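PDB 5Y1F: NAD dependent epimerase/dehydratase family from uncultured archaeon MedDCM-OCT-S05-C57, which probably oxidises L-threonine at its 3-hydroxyl with NAD+ as the hydride acceptor, working as a monomeric dehydrogenase of the epimerase/dehydratase family. Local coordinates for residues I85-A90 / A235-M240; Q124-P129 / I176-I181; L166-F171 / H250-L255. One frame throughout, in Å; residues are numbered along the deposited sequence.

How the contacts relate
From the N terminus, strand 83-88 supplies the first half of contact 1, whose loop is closed only when helix 229-241 packs on that strand. Nested inside this loop is contact 2, where strand 125-131 pairs with strand 178-187, its parallel neighbour in the central mixed sheet. Helix 155-174 joins those two strands and opens contact 3, which is closed after helix 229-241 by 250-255; contact 3 therefore crosses both of the others. Together they tie one covering helix, neighbouring strands and a second helix of the NAD-binding Rossmann domain. Direct bonds link them: Lys-125 and Arg-179 reach carbonyls of Met-240 and Leu-239, and Gly-180 meets His-250.

Contact 1 of 3, residues I85-A90 / A235-M240; sequences IVYHLA and ATLELM. With NAD (nicotinamide-adenine-dinucleotide), chain B.
Met-240 curls, with chi2 at -67° and chi3 at -81°, and this bend carries its methyl group CE over one face of the Tyr-87 ring. Tyr-87 in turn sets CG anti to its own carbonyl carbon (chi1 -73°), which sends the ring from strand 83-88 toward helix 229-241. The pair is a Met-aromatic contact within the Rossmann fold, joining an inner strand of the central sheet, flanked on both sides by parallel neighbours, to a helix that packs on it. Met-240 SD lies 5.2 Å from the centroid of the Tyr-87 ring, oblique to it; the methyl comes closer, with Met-240 CE 3.9 Å from Tyr-87 CZ. The same methyl reaches along the strand to Ile-85 CG2. At the ring edge, Thr-236 CG2 lies in plane, 3.9 Å from Tyr-87 CE1, while Thr-236 OG1 turns to Tyr-183 OH and the carbonyl of Ala-232. Leu-35 and Leu-39 of helix 30-43 and Ile-22 of strand 21-25 also touch the ring, which is thus packed between elements of the sheet and two helices. Beyond Tyr-87 the strand ends at the cofactor: Leu-89 and Ala-90 line the NAD pocket, and Leu-89 O comes within 3.2 Å of NAD C5D. The phenol oxygen, Tyr-87 OH, meets Met-240 CB at 3.5 Å and also touches Leu-237 CD2; a water that donates to Leu-237 O stands 3.5 Å from the same Tyr-87 OH, a weak bond.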
loop_
_atom_site.group_PDB
_atom_site.type_symbol
_atom_site.label_atom_id
_atom_site.label_comp_id
_atom_site.label_asym_id
_atom_site.label_seq_id
_atom_site.Cartn_x
_atom_site.Cartn_y
_atom_site.Cartn_z
ATOM N N ILE A 85 5.482 9.463 15.657
ATOM C CA ILE A 85 4.895 9.321 14.303
ATOM C C ILE A 85 4.836 7.821 14.038
ATOM O O ILE A 85 5.842 7.123 14.220
ATOM C CB ILE A 85 5.733 10.001 13.247
ATOM C CG1 ILE A 85 5.968 11.481 13.536
ATOM C CG2 ILE A 85 5.119 9.816 11.871
ATOM C CD1 ILE A 85 7.127 12.075 12.760
ATOM N N VAL A 86 3.712 7.345 13.549
ATOM C CA VAL A 86 3.563 5.947 13.126
ATOM C C VAL A 86 3.111 5.895 11.674
ATOM O O VAL A 86 2.094 6.493 11.288
ATOM C CB VAL A 86 2.540 5.178 13.991
ATOM C CG1 VAL A 86 2.505 3.754 13.558
ATOM C CG2 VAL A 86 2.873 5.316 15.485
ATOM N N TYR A 87 3.834 5.103 10.902
ATOM C CA TYR A 87 3.448 4.716 9.541
ATOM C C TYR A 87 2.880 3.309 9.671
ATOM O O TYR A 87 3.603 2.331 9.924
ATOM C CB TYR A 87 4.619 4.737 8.568
ATOM C CG TYR A 87 5.089 6.107 8.188
ATOM C CD1 TYR A 87 4.783 6.675 6.940
ATOM C CD2 TYR A 87 5.839 6.878 9.050
ATOM C CE1 TYR A 87 5.263 7.910 6.602
ATOM C CE2 TYR A 87 6.268 8.149 8.716
ATOM C CZ TYR A 87 5.935 8.664 7.506
ATOM O OH TYR A 87 6.376 9.907 7.078
ATOM N N HIS A 88 1.551 3.200 9.611
ATOM C CA HIS A 88 0.850 1.978 9.968
ATOM C C HIS A 88 0.517 1.179 8.714
ATOM O O HIS A 88 -0.526 1.402 8.078
ATOM C CB HIS A 88 -0.445 2.331 10.703
ATOM C CG HIS A 88 -1.297 1.148 10.963
ATOM N ND1 HIS A 88 -2.659 1.048 10.718
ATOM C CD2 HIS A 88 -0.909 -0.048 11.440
ATOM C CE1 HIS A 88 -3.054 -0.178 11.026
ATOM N NE2 HIS A 88 -1.997 -0.853 11.459
ATOM N N LEU A 89 1.351 0.198 8.407
ATOM C CA LEU A 89 1.211 -0.617 7.211
ATOM C C LEU A 89 0.626 -1.995 7.493
ATOM O O LEU A 89 0.286 -2.679 6.536
ATOM C CB LEU A 89 2.544 -0.766 6.450
ATOM C CG LEU A 89 3.285 0.531 6.165
ATOM C CD1 LEU A 89 4.618 0.210 5.526
ATOM C CD2 LEU A 89 2.490 1.477 5.291
ATOM N N ALA A 90 0.526 -2.440 8.744
ATOM C CA ALA A 90 0.062 -3.783 9.007
ATOM C C ALA A 90 -1.359 -3.982 8.518
ATOM O O ALA A 90 -2.219 -3.157 8.786
ATOM C CB ALA A 90 0.130 -4.062 10.483
ATOM N N ALA A 235 5.113 9.558 -2.664
ATOM C CA ALA A 235 3.831 10.131 -2.396
ATOM C C ALA A 235 3.553 10.135 -0.908
ATOM O O ALA A 235 3.045 11.126 -0.344
ATOM C CB ALA A 235 2.722 9.370 -3.131
ATOM N N THR A 236 3.883 9.039 -0.255
ATOM C CA THR A 236 3.632 8.862 1.165
ATOM C C THR A 236 4.400 9.924 1.967
ATOM O O THR A 236 3.853 10.584 2.862
ATOM C CB THR A 236 4.037 7.449 1.580
ATOM O OG1 THR A 236 3.225 6.499 0.833
ATOM C CG2 THR A 236 3.810 7.219 3.049
ATOM N N LEU A 237 5.688 10.078 1.646
ATOM C CA LEU A 237 6.527 11.069 2.324
ATOM C C LEU A 237 6.108 12.486 2.021
ATOM O O LEU A 237 6.088 13.334 2.940
ATOM C CB LEU A 237 7.992 10.864 1.951
ATOM C CG LEU A 237 8.588 9.555 2.439
ATOM C CD1 LEU A 237 10.071 9.514 2.083
ATOM C CD2 LEU A 237 8.370 9.281 3.915
ATOM N N GLU A 238 5.754 12.774 0.782
ATOM C CA GLU A 238 5.309 14.113 0.438
ATOM C C GLU A 238 4.013 14.465 1.155
ATOM O O GLU A 238 3.860 15.587 1.691
ATOM C CB GLU A 238 5.113 14.267 -1.067
ATOM C CG GLU A 238 6.414 14.323 -1.825
ATOM C CD GLU A 238 6.227 14.424 -3.317
ATOM O OE1 GLU A 238 5.087 14.436 -3.797
ATOM O OE2 GLU A 238 7.257 14.370 -4.023
ATOM N N LEU A 239 3.054 13.539 1.198
ATOM C CA LEU A 239 1.820 13.808 1.906
ATOM C C LEU A 239 2.101 14.065 3.388
ATOM O O LEU A 239 1.579 14.996 3.978
ATOM C CB LEU A 239 0.855 12.621 1.753
ATOM C CG LEU A 239 -0.420 12.704 2.625
ATOM C CD1 LEU A 239 -1.167 14.005 2.392
ATOM C CD2 LEU A 239 -1.312 11.486 2.313
ATOM N N MET A 240 2.945 13.250 3.983
ATOM C CA MET A 240 3.265 13.439 5.396
ATOM C C MET A 240 3.965 14.737 5.699
ATOM O O MET A 240 3.822 15.255 6.818
ATOM C CB MET A 240 4.042 12.240 5.908
ATOM C CG MET A 240 3.174 10.988 6.064
ATOM S SD MET A 240 1.918 11.095 7.349
ATOM C CE MET A 240 2.871 10.724 8.804
HETATM P PA NAD B . 1.885 -6.741 3.064
HETATM O O1A NAD B . 3.099 -6.951 2.141
HETATM O O2A NAD B . 0.930 -7.939 3.256
HETATM O O5B NAD B . 2.486 -6.261 4.494
HETATM C C5B NAD B . 1.654 -6.252 5.635
HETATM C C4B NAD B . 2.473 -6.683 6.815
HETATM O O4B NAD B . 1.513 -6.721 7.884
HETATM C C3B NAD B . 3.061 -8.079 6.684
HETATM O O3B NAD B . 4.460 -7.992 6.832
HETATM C C2B NAD B . 2.393 -8.867 7.820
HETATM O O2B NAD B . 3.244 -9.789 8.525
HETATM C C1B NAD B . 1.917 -7.764 8.743
HETATM N N9A NAD B . 0.789 -8.229 9.574
HETATM C C8A NAD B . -0.224 -9.035 9.198
HETATM N N7A NAD B . -1.005 -9.324 10.237
HETATM C C5A NAD B . -0.443 -8.724 11.286
HETATM C C6A NAD B . -0.762 -8.647 12.717
HETATM N N6A NAD B . -1.841 -9.287 13.230
HETATM N N1A NAD B . 0.017 -7.897 13.491
HETATM C C2A NAD B . 1.096 -7.306 13.007
HETATM N N3A NAD B . 1.445 -7.314 11.721
HETATM C C4A NAD B . 0.713 -8.001 10.855
HETATM O O3 NAD B . 1.000 -5.480 2.631
HETATM P PN NAD B . 1.494 -4.193 1.793
HETATM O O1N NAD B . 2.911 -3.786 2.219
HETATM O O2N NAD B . 1.283 -4.452 0.315
HETATM O O5D NAD B . 0.421 -3.096 2.309
HETATM C C5D NAD B . 0.735 -2.266 3.382
HETATM C C4D NAD B . -0.468 -1.326 3.540
HETATM O O4D NAD B . -0.742 -0.671 2.272
HETATM C C3D NAD B . -1.735 -2.037 3.963
HETATM O O3D NAD B . -2.557 -1.107 4.718
HETATM C C2D NAD B . -2.458 -2.256 2.621
HETATM O O2D NAD B . -3.889 -2.373 2.815
HETATM C C1D NAD B . -2.070 -0.965 1.877
HETATM N N1N NAD B . -2.162 -1.122 0.410
HETATM C C2N NAD B . -1.250 -1.832 -0.320
HETATM C C3N NAD B . -1.381 -1.959 -1.684
HETATM C C7N NAD B . -0.370 -2.700 -2.553
HETATM O O7N NAD B . -0.594 -2.811 -3.728
HETATM N N7N NAD B . 0.735 -3.160 -2.023
HETATM C C4N NAD B . -2.453 -1.355 -2.320
HETATM C C5N NAD B . -3.400 -0.678 -1.568
HETATM C C6N NAD B . -3.225 -0.573 -0.202
HETATM O O HOH W 1 7.604 12.631 5.301
#

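Contact 2 of 3, residues Q124-P129 / I176-I181; sequences QKLFCP and IDVRGI. With NAD (nicotinamide-adenine-dinucleotide), chain B.
Lys-125 and Asp-177 run side by side and point the same way, and the lysine, in the conformer given here, one of two modelled, then folds over the guanidinium of Arg-179. In that conformer, bends at chi2, chi3 and chi4 bring Lys-125 NZ over the centre of one guanidinium face, 3.6 Å from Arg-179 CZ. Arg-179 keeps its chain extended from CG to NE and grips Asp-177 side-on: NE meets OD1 almost in the guanidinium plane, with an N-H...O angle of 172°, and Arg-179 NH2 reaches the syn lone pair of Asp-177 OD2 at 2.9 Å. This two-pronged salt bridge limits rotation of the guanidinium. The two cationic groups then lie close, but the carboxylate probably offsets their charge, although Lys-125 NZ stays 4.4 Å from Asp-177 OD2, too far for a salt bridge. Both cations also find carbonyls near the end of helix 229-241: Lys-125 NZ, so placed, bonds to Met-240 O, and Arg-179 NH1 to the carbonyl oxygens of Leu-239 and Ala-242.

Phe-127 lies on the same face of the sheet as Arg-179. With CG anti to the backbone N (chi1 180°), its ring leans along the neighbouring strand, Phe-127 CE1 approaching Ile-181 CD1 at 4.1 Å. On the other face Leu-126 CB packs on Val-178 CG2, which also meets Cys-128 SG. Backbone bonds join the strands: Leu-126 N to Asp-177 O, Arg-179 N to Leu-126 O at 2.9 Å, and Cys-128 N to Arg-179 O. Just past the pairing, Pro-129 CG comes within 3.6 Å of NAD O3D. Parallel strands joined through helix 155-174 form the beta-alpha-beta crossover of a Rossmann fold, with the cofactor at their C-terminal ends.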
loop_
_atom_site.group_PDB
_atom_site.type_symbol
_atom_site.label_atom_id
_atom_site.label_comp_id
_atom_site.label_asym_id
_atom_site.label_seq_id
_atom_site.Cartn_x
_atom_site.Cartn_y
_atom_site.Cartn_z
ATOM N N GLN A 124 0.257 11.474 18.758
ATOM C CA GLN A 124 1.063 11.048 17.620
ATOM C C GLN A 124 0.483 11.549 16.312
ATOM O O GLN A 124 -0.735 11.693 16.158
ATOM C CB GLN A 124 1.220 9.545 17.545
ATOM C CG GLN A 124 1.869 8.972 18.801
ATOM C CD GLN A 124 1.956 7.479 18.767
ATOM O OE1 GLN A 124 2.974 6.869 19.196
ATOM N NE2 GLN A 124 0.919 6.862 18.353
ATOM N N LYS A 125 1.360 11.669 15.338
ATOM C CA LYS A 125 0.959 11.832 13.919
ATOM C C LYS A 125 0.985 10.458 13.248
ATOM O O LYS A 125 1.720 9.570 13.693
ATOM C CB LYS A 125 1.930 12.764 13.223
ATOM C CG LYS A 125 1.304 13.529 12.095
ATOM C CD LYS A 125 1.739 12.886 10.819
ATOM C CE LYS A 125 2.970 13.585 10.316
ATOM N NZ LYS A 125 2.539 14.345 9.149
ATOM N N LEU A 126 0.112 10.261 12.251
ATOM C CA LEU A 126 -0.130 8.924 11.682
ATOM C C LEU A 126 -0.207 8.972 10.165
ATOM O O LEU A 126 -0.728 9.942 9.578
ATOM C CB LEU A 126 -1.435 8.347 12.158
ATOM C CG LEU A 126 -1.567 8.017 13.646
ATOM C CD1 LEU A 126 -2.981 7.527 13.921
ATOM C CD2 LEU A 126 -0.536 7.042 14.168
ATOM N N PHE A 127 0.272 7.896 9.572
ATOM C CA PHE A 127 -0.034 7.548 8.183
ATOM C C PHE A 127 -0.754 6.213 8.221
ATOM O O PHE A 127 -0.193 5.227 8.689
ATOM C CB PHE A 127 1.221 7.447 7.317
ATOM C CG PHE A 127 0.913 7.083 5.882
ATOM C CD1 PHE A 127 0.387 8.013 5.005
ATOM C CD2 PHE A 127 1.092 5.804 5.441
ATOM C CE1 PHE A 127 0.036 7.646 3.728
ATOM C CE2 PHE A 127 0.761 5.441 4.150
ATOM C CZ PHE A 127 0.240 6.366 3.308
ATOM N N CYS A 128 -2.005 6.163 7.712
ATOM C CA CYS A 128 -2.827 4.951 7.736
ATOM C C CYS A 128 -3.429 4.810 6.361
ATOM O O CYS A 128 -4.415 5.497 6.046
ATOM C CB CYS A 128 -3.929 5.027 8.784
ATOM S SG CYS A 128 -3.315 5.201 10.471
ATOM N N PRO A 129 -2.860 3.958 5.522
ATOM C CA PRO A 129 -3.314 3.907 4.135
ATOM C C PRO A 129 -4.614 3.185 3.915
ATOM O O PRO A 129 -4.979 2.259 4.696
ATOM C CB PRO A 129 -2.167 3.227 3.406
ATOM C CG PRO A 129 -1.575 2.336 4.416
ATOM C CD PRO A 129 -1.673 3.116 5.725
ATOM N N ILE A 176 -6.449 14.327 15.870
ATOM C CA ILE A 176 -5.280 13.519 15.472
ATOM C C ILE A 176 -4.961 13.756 14.016
ATOM O O ILE A 176 -5.811 13.586 13.145
ATOM C CB ILE A 176 -5.527 12.033 15.718
ATOM C CG1 ILE A 176 -5.798 11.767 17.192
ATOM C CG2 ILE A 176 -4.369 11.207 15.203
ATOM C CD1 ILE A 176 -4.836 12.390 18.162
ATOM N N ASP A 177 -3.730 14.169 13.754
ATOM C CA ASP A 177 -3.292 14.404 12.370
ATOM C C ASP A 177 -2.908 13.066 11.736
ATOM O O ASP A 177 -1.765 12.610 11.841
ATOM C CB ASP A 177 -2.131 15.395 12.358
ATOM C CG ASP A 177 -1.658 15.724 10.985
ATOM O OD1 ASP A 177 -2.220 15.192 10.002
ATOM O OD2 ASP A 177 -0.852 16.650 10.854
ATOM N N VAL A 178 -3.940 12.418 11.216
ATOM C CA VAL A 178 -3.813 11.148 10.502
ATOM C C VAL A 178 -4.043 11.394 9.014
ATOM O O VAL A 178 -5.015 12.097 8.634
ATOM C CB VAL A 178 -4.780 10.094 11.057
ATOM C CG1 VAL A 178 -6.209 10.591 11.145
ATOM C CG2 VAL A 178 -4.731 8.818 10.238
ATOM N N ARG A 179 -3.132 10.880 8.182
ATOM C CA ARG A 179 -3.181 11.050 6.732
ATOM C C ARG A 179 -3.110 9.682 6.101
ATOM O O ARG A 179 -2.561 8.728 6.667
ATOM C CB ARG A 179 -2.006 11.915 6.286
ATOM C CG ARG A 179 -2.000 13.260 6.980
ATOM C CD ARG A 179 -0.763 14.052 6.701
ATOM N NE ARG A 179 -0.714 15.248 7.558
ATOM C CZ ARG A 179 0.065 16.315 7.335
ATOM N NH1 ARG A 179 0.821 16.405 6.268
ATOM N NH2 ARG A 179 0.037 17.325 8.219
ATOM N N GLY A 180 -3.676 9.574 4.904
ATOM C CA GLY A 180 -3.665 8.321 4.190
ATOM C C GLY A 180 -3.938 8.490 2.711
ATOM O O GLY A 180 -4.415 9.534 2.249
ATOM N N ILE A 181 -3.576 7.445 1.976
ATOM C CA ILE A 181 -3.694 7.381 0.525
ATOM C C ILE A 181 -4.455 6.121 0.187
ATOM O O ILE A 181 -4.175 5.027 0.766
ATOM C CB ILE A 181 -2.315 7.352 -0.121
ATOM C CG1 ILE A 181 -1.590 8.683 0.090
ATOM C CG2 ILE A 181 -2.407 7.028 -1.601
ATOM C CD1 ILE A 181 -0.119 8.647 -0.233
HETATM P PA NAD B . 1.885 -6.741 3.064
HETATM O O1A NAD B . 3.099 -6.951 2.141
HETATM O O2A NAD B . 0.930 -7.939 3.256
HETATM O O5B NAD B . 2.486 -6.261 4.494
HETATM C C5B NAD B . 1.654 -6.252 5.635
HETATM C C4B NAD B . 2.473 -6.683 6.815
HETATM O O4B NAD B . 1.513 -6.721 7.884
HETATM C C3B NAD B . 3.061 -8.079 6.684
HETATM O O3B NAD B . 4.460 -7.992 6.832
HETATM C C2B NAD B . 2.393 -8.867 7.820
HETATM O O2B NAD B . 3.244 -9.789 8.525
HETATM C C1B NAD B . 1.917 -7.764 8.743
HETATM N N9A NAD B . 0.789 -8.229 9.574
HETATM C C8A NAD B . -0.224 -9.035 9.198
HETATM N N7A NAD B . -1.005 -9.324 10.237
HETATM C C5A NAD B . -0.443 -8.724 11.286
HETATM C C6A NAD B . -0.762 -8.647 12.717
HETATM N N6A NAD B . -1.841 -9.287 13.230
HETATM N N1A NAD B . 0.017 -7.897 13.491
HETATM C C2A NAD B . 1.096 -7.306 13.007
HETATM N N3A NAD B . 1.445 -7.314 11.721
HETATM C C4A NAD B . 0.713 -8.001 10.855
HETATM O O3 NAD B . 1.000 -5.480 2.631
HETATM P PN NAD B . 1.494 -4.193 1.793
HETATM O O1N NAD B . 2.911 -3.786 2.219
HETATM O O2N NAD B . 1.283 -4.452 0.315
HETATM O O5D NAD B . 0.421 -3.096 2.309
HETATM C C5D NAD B . 0.735 -2.266 3.382
HETATM C C4D NAD B . -0.468 -1.326 3.540
HETATM O O4D NAD B . -0.742 -0.671 2.272
HETATM C C3D NAD B . -1.735 -2.037 3.963
HETATM O O3D NAD B . -2.557 -1.107 4.718
HETATM C C2D NAD B . -2.458 -2.256 2.621
HETATM O O2D NAD B . -3.889 -2.373 2.815
HETATM C C1D NAD B . -2.070 -0.965 1.877
HETATM N N1N NAD B . -2.162 -1.122 0.410
HETATM C C2N NAD B . -1.250 -1.832 -0.320
HETATM C C3N NAD B . -1.381 -1.959 -1.684
HETATM C C7N NAD B . -0.370 -2.700 -2.553
HETATM O O7N NAD B . -0.594 -2.811 -3.728
HETATM N N7N NAD B . 0.735 -3.160 -2.023
HETATM C C4N NAD B . -2.453 -1.355 -2.320
HETATM C C5N NAD B . -3.400 -0.678 -1.568
HETATM C C6N NAD B . -3.225 -0.573 -0.202
HETATM O O HOH W 2 -1.817 14.279 15.941
#

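Contact 3 of 3, residues L166-F171 / H250-L255; sequences LCDTYF and HSNYNL
Phe-171 and His-250 lay their rings face to face, the planes only 17° apart and the centroids 3.8 Å from each other. This stack is one of two tight spots between helix 155-174 and the turn at 250-252, which leads into the short strand 253-254. Phe-171 turns CG anti to its backbone N (chi1 173°), which swings the ring out from the helix across the imidazole. The closest atoms are Phe-171 CZ and His-250 NE2, 3.3 Å apart, while the imidazole CD2 lies over the centre of the phenyl ring.

One helical turn earlier, the other tight spot is small and partly polar. Cys-167 CB rests against Ser-251 CB at 3.6 Å, and Asp-168 OD1 accepts the backbone N-H of Ser-251 through its syn lone pair. That bond is 3.1 Å from Ser-251 N to Asp-168 OD1 and distinctly bent, at 139°. Ser-251 OG sits 3.2 Å from both Asp-168 OD1 and OD2, yet its bond goes to the carbonyl of Glu-164 in the same helix.

Toward Asn-252 the fit is looser. The carboxylate and amide planes stand nearly at a right angle, and Asn-252 ND2 remains 4.0 Å from Asp-168 OD2, bonding to Glu-164 OE2 instead. A water bridges the gap: it donates to Asp-168 OD2 and Asn-252 OD1 and accepts from His-250 N. Behind the turn, backbone bonds of His-250 and Tyr-253 to Gly-180 join it to strand 178-187 of the Rossmann sheet. The carboxylate of Asp-168 thus holds the turn by its backbone N-H groups, directly at Ser-251 and through the water at His-250, which probably favours its ionised form.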
loop_
_atom_site.group_PDB
_atom_site.type_symbol
_atom_site.label_atom_id
_atom_site.label_comp_id
_atom_site.label_asym_id
_atom_site.label_seq_id
_atom_site.Cartn_x
_atom_site.Cartn_y
_atom_site.Cartn_z
ATOM N N LEU A 166 -13.041 5.909 10.452
ATOM C CA LEU A 166 -12.518 5.997 11.793
ATOM C C LEU A 166 -11.379 7.001 11.866
ATOM O O LEU A 166 -11.281 7.770 12.822
ATOM C CB LEU A 166 -12.081 4.603 12.251
ATOM C CG LEU A 166 -11.852 4.425 13.741
ATOM C CD1 LEU A 166 -13.075 4.753 14.568
ATOM C CD2 LEU A 166 -11.329 3.035 14.060
ATOM N N CYS A 167 -10.443 6.948 10.900
ATOM C CA CYS A 167 -9.390 7.931 10.875
ATOM C C CYS A 167 -9.937 9.337 10.834
ATOM O O CYS A 167 -9.448 10.221 11.545
ATOM C CB CYS A 167 -8.446 7.698 9.680
ATOM S SG CYS A 167 -7.402 6.234 9.811
ATOM N N ASP A 168 -10.901 9.577 9.963
ATOM C CA ASP A 168 -11.422 10.936 9.847
ATOM C C ASP A 168 -12.166 11.375 11.103
ATOM O O ASP A 168 -12.104 12.546 11.464
ATOM C CB ASP A 168 -12.201 11.106 8.551
ATOM C CG ASP A 168 -11.298 11.202 7.324
ATOM O OD1 ASP A 168 -10.075 11.422 7.407
ATOM O OD2 ASP A 168 -11.833 11.088 6.191
ATOM N N THR A 169 -12.798 10.452 11.808
ATOM C CA THR A 169 -13.359 10.739 13.130
ATOM C C THR A 169 -12.266 11.125 14.108
ATOM O O THR A 169 -12.414 12.093 14.865
ATOM C CB THR A 169 -14.113 9.555 13.669
ATOM O OG1 THR A 169 -15.216 9.275 12.809
ATOM C CG2 THR A 169 -14.615 9.798 15.094
ATOM N N TYR A 170 -11.139 10.449 14.100
ATOM C CA TYR A 170 -10.063 10.826 14.998
ATOM C C TYR A 170 -9.517 12.166 14.657
ATOM O O TYR A 170 -9.100 12.922 15.557
ATOM C CB TYR A 170 -8.985 9.742 15.046
ATOM C CG TYR A 170 -9.268 8.695 16.139
ATOM C CD1 TYR A 170 -8.545 8.709 17.365
ATOM C CD2 TYR A 170 -10.301 7.815 16.034
ATOM C CE1 TYR A 170 -8.851 7.836 18.379
ATOM C CE2 TYR A 170 -10.631 6.978 17.088
ATOM C CZ TYR A 170 -9.833 6.949 18.227
ATOM O OH TYR A 170 -10.119 6.063 19.266
ATOM N N PHE A 171 -9.458 12.524 13.379
ATOM C CA PHE A 171 -9.032 13.823 13.016
ATOM C C PHE A 171 -10.037 14.895 13.501
ATOM O O PHE A 171 -9.638 15.863 14.176
ATOM C CB PHE A 171 -8.824 13.950 11.489
ATOM C CG PHE A 171 -8.544 15.347 11.039
ATOM C CD1 PHE A 171 -7.395 15.962 11.388
ATOM C CD2 PHE A 171 -9.480 16.071 10.342
ATOM C CE1 PHE A 171 -7.158 17.276 11.079
ATOM C CE2 PHE A 171 -9.232 17.378 10.008
ATOM C CZ PHE A 171 -8.076 17.972 10.357
ATOM N N HIS A 250 -7.906 13.866 4.381
ATOM C CA HIS A 250 -7.060 13.399 5.469
ATOM C C HIS A 250 -6.687 11.944 5.268
ATOM O O HIS A 250 -5.582 11.660 4.792
ATOM C CB HIS A 250 -7.687 13.739 6.821
ATOM C CG HIS A 250 -7.754 15.207 7.022
ATOM N ND1 HIS A 250 -8.748 16.019 6.528
ATOM C CD2 HIS A 250 -6.752 16.016 7.396
ATOM C CE1 HIS A 250 -8.391 17.284 6.743
ATOM N NE2 HIS A 250 -7.174 17.303 7.221
ATOM N N SER A 251 -7.623 11.027 5.492
ATOM C CA SER A 251 -7.321 9.587 5.493
ATOM C C SER A 251 -7.303 8.919 4.133
ATOM O O SER A 251 -6.888 7.765 4.008
ATOM C CB SER A 251 -8.375 8.831 6.297
ATOM O OG SER A 251 -9.626 8.831 5.632
ATOM N N ASN A 252 -7.730 9.605 3.086
ATOM C CA ASN A 252 -8.218 8.924 1.915
ATOM C C ASN A 252 -7.982 9.596 0.570
ATOM O O ASN A 252 -8.801 9.476 -0.318
ATOM C CB ASN A 252 -9.708 8.666 2.090
ATOM C CG ASN A 252 -10.509 9.923 2.232
ATOM O OD1 ASN A 252 -9.987 11.054 2.221
ATOM N ND2 ASN A 252 -11.834 9.731 2.471
ATOM N N TYR A 253 -6.815 10.165 0.360
ATOM C CA TYR A 253 -6.518 10.711 -0.970
ATOM C C TYR A 253 -6.532 9.673 -2.046
ATOM O O TYR A 253 -5.730 8.725 -2.000
ATOM C CB TYR A 253 -5.170 11.398 -0.983
ATOM C CG TYR A 253 -5.207 12.845 -0.482
ATOM C CD1 TYR A 253 -5.582 13.890 -1.344
ATOM C CD2 TYR A 253 -4.869 13.174 0.824
ATOM C CE1 TYR A 253 -5.665 15.194 -0.912
ATOM C CE2 TYR A 253 -4.888 14.492 1.222
ATOM C CZ TYR A 253 -5.350 15.472 0.385
ATOM O OH TYR A 253 -5.377 16.811 0.843
ATOM N N ASN A 254 -7.284 9.916 -3.122
ATOM C CA ASN A 254 -7.049 9.198 -4.362
ATOM C C ASN A 254 -5.653 9.472 -4.858
ATOM O O ASN A 254 -5.116 10.572 -4.667
ATOM C CB ASN A 254 -8.026 9.664 -5.443
ATOM C CG ASN A 254 -9.394 9.043 -5.348
ATOM O OD1 ASN A 254 -9.723 8.290 -4.408
ATOM N ND2 ASN A 254 -10.256 9.373 -6.320
ATOM N N LEU A 255 -5.045 8.511 -5.540
ATOM C CA LEU A 255 -3.670 8.628 -6.028
ATOM C C LEU A 255 -3.521 7.796 -7.275
ATOM O O LEU A 255 -3.864 6.607 -7.273
ATOM C CB LEU A 255 -2.678 8.187 -4.968
ATOM C CG LEU A 255 -1.263 8.739 -5.211
ATOM C CD1 LEU A 255 -1.150 10.189 -4.757
ATOM C CD2 LEU A 255 -0.187 7.865 -4.560
HETATM O O HOH W 3 -10.566 12.726 4.300
#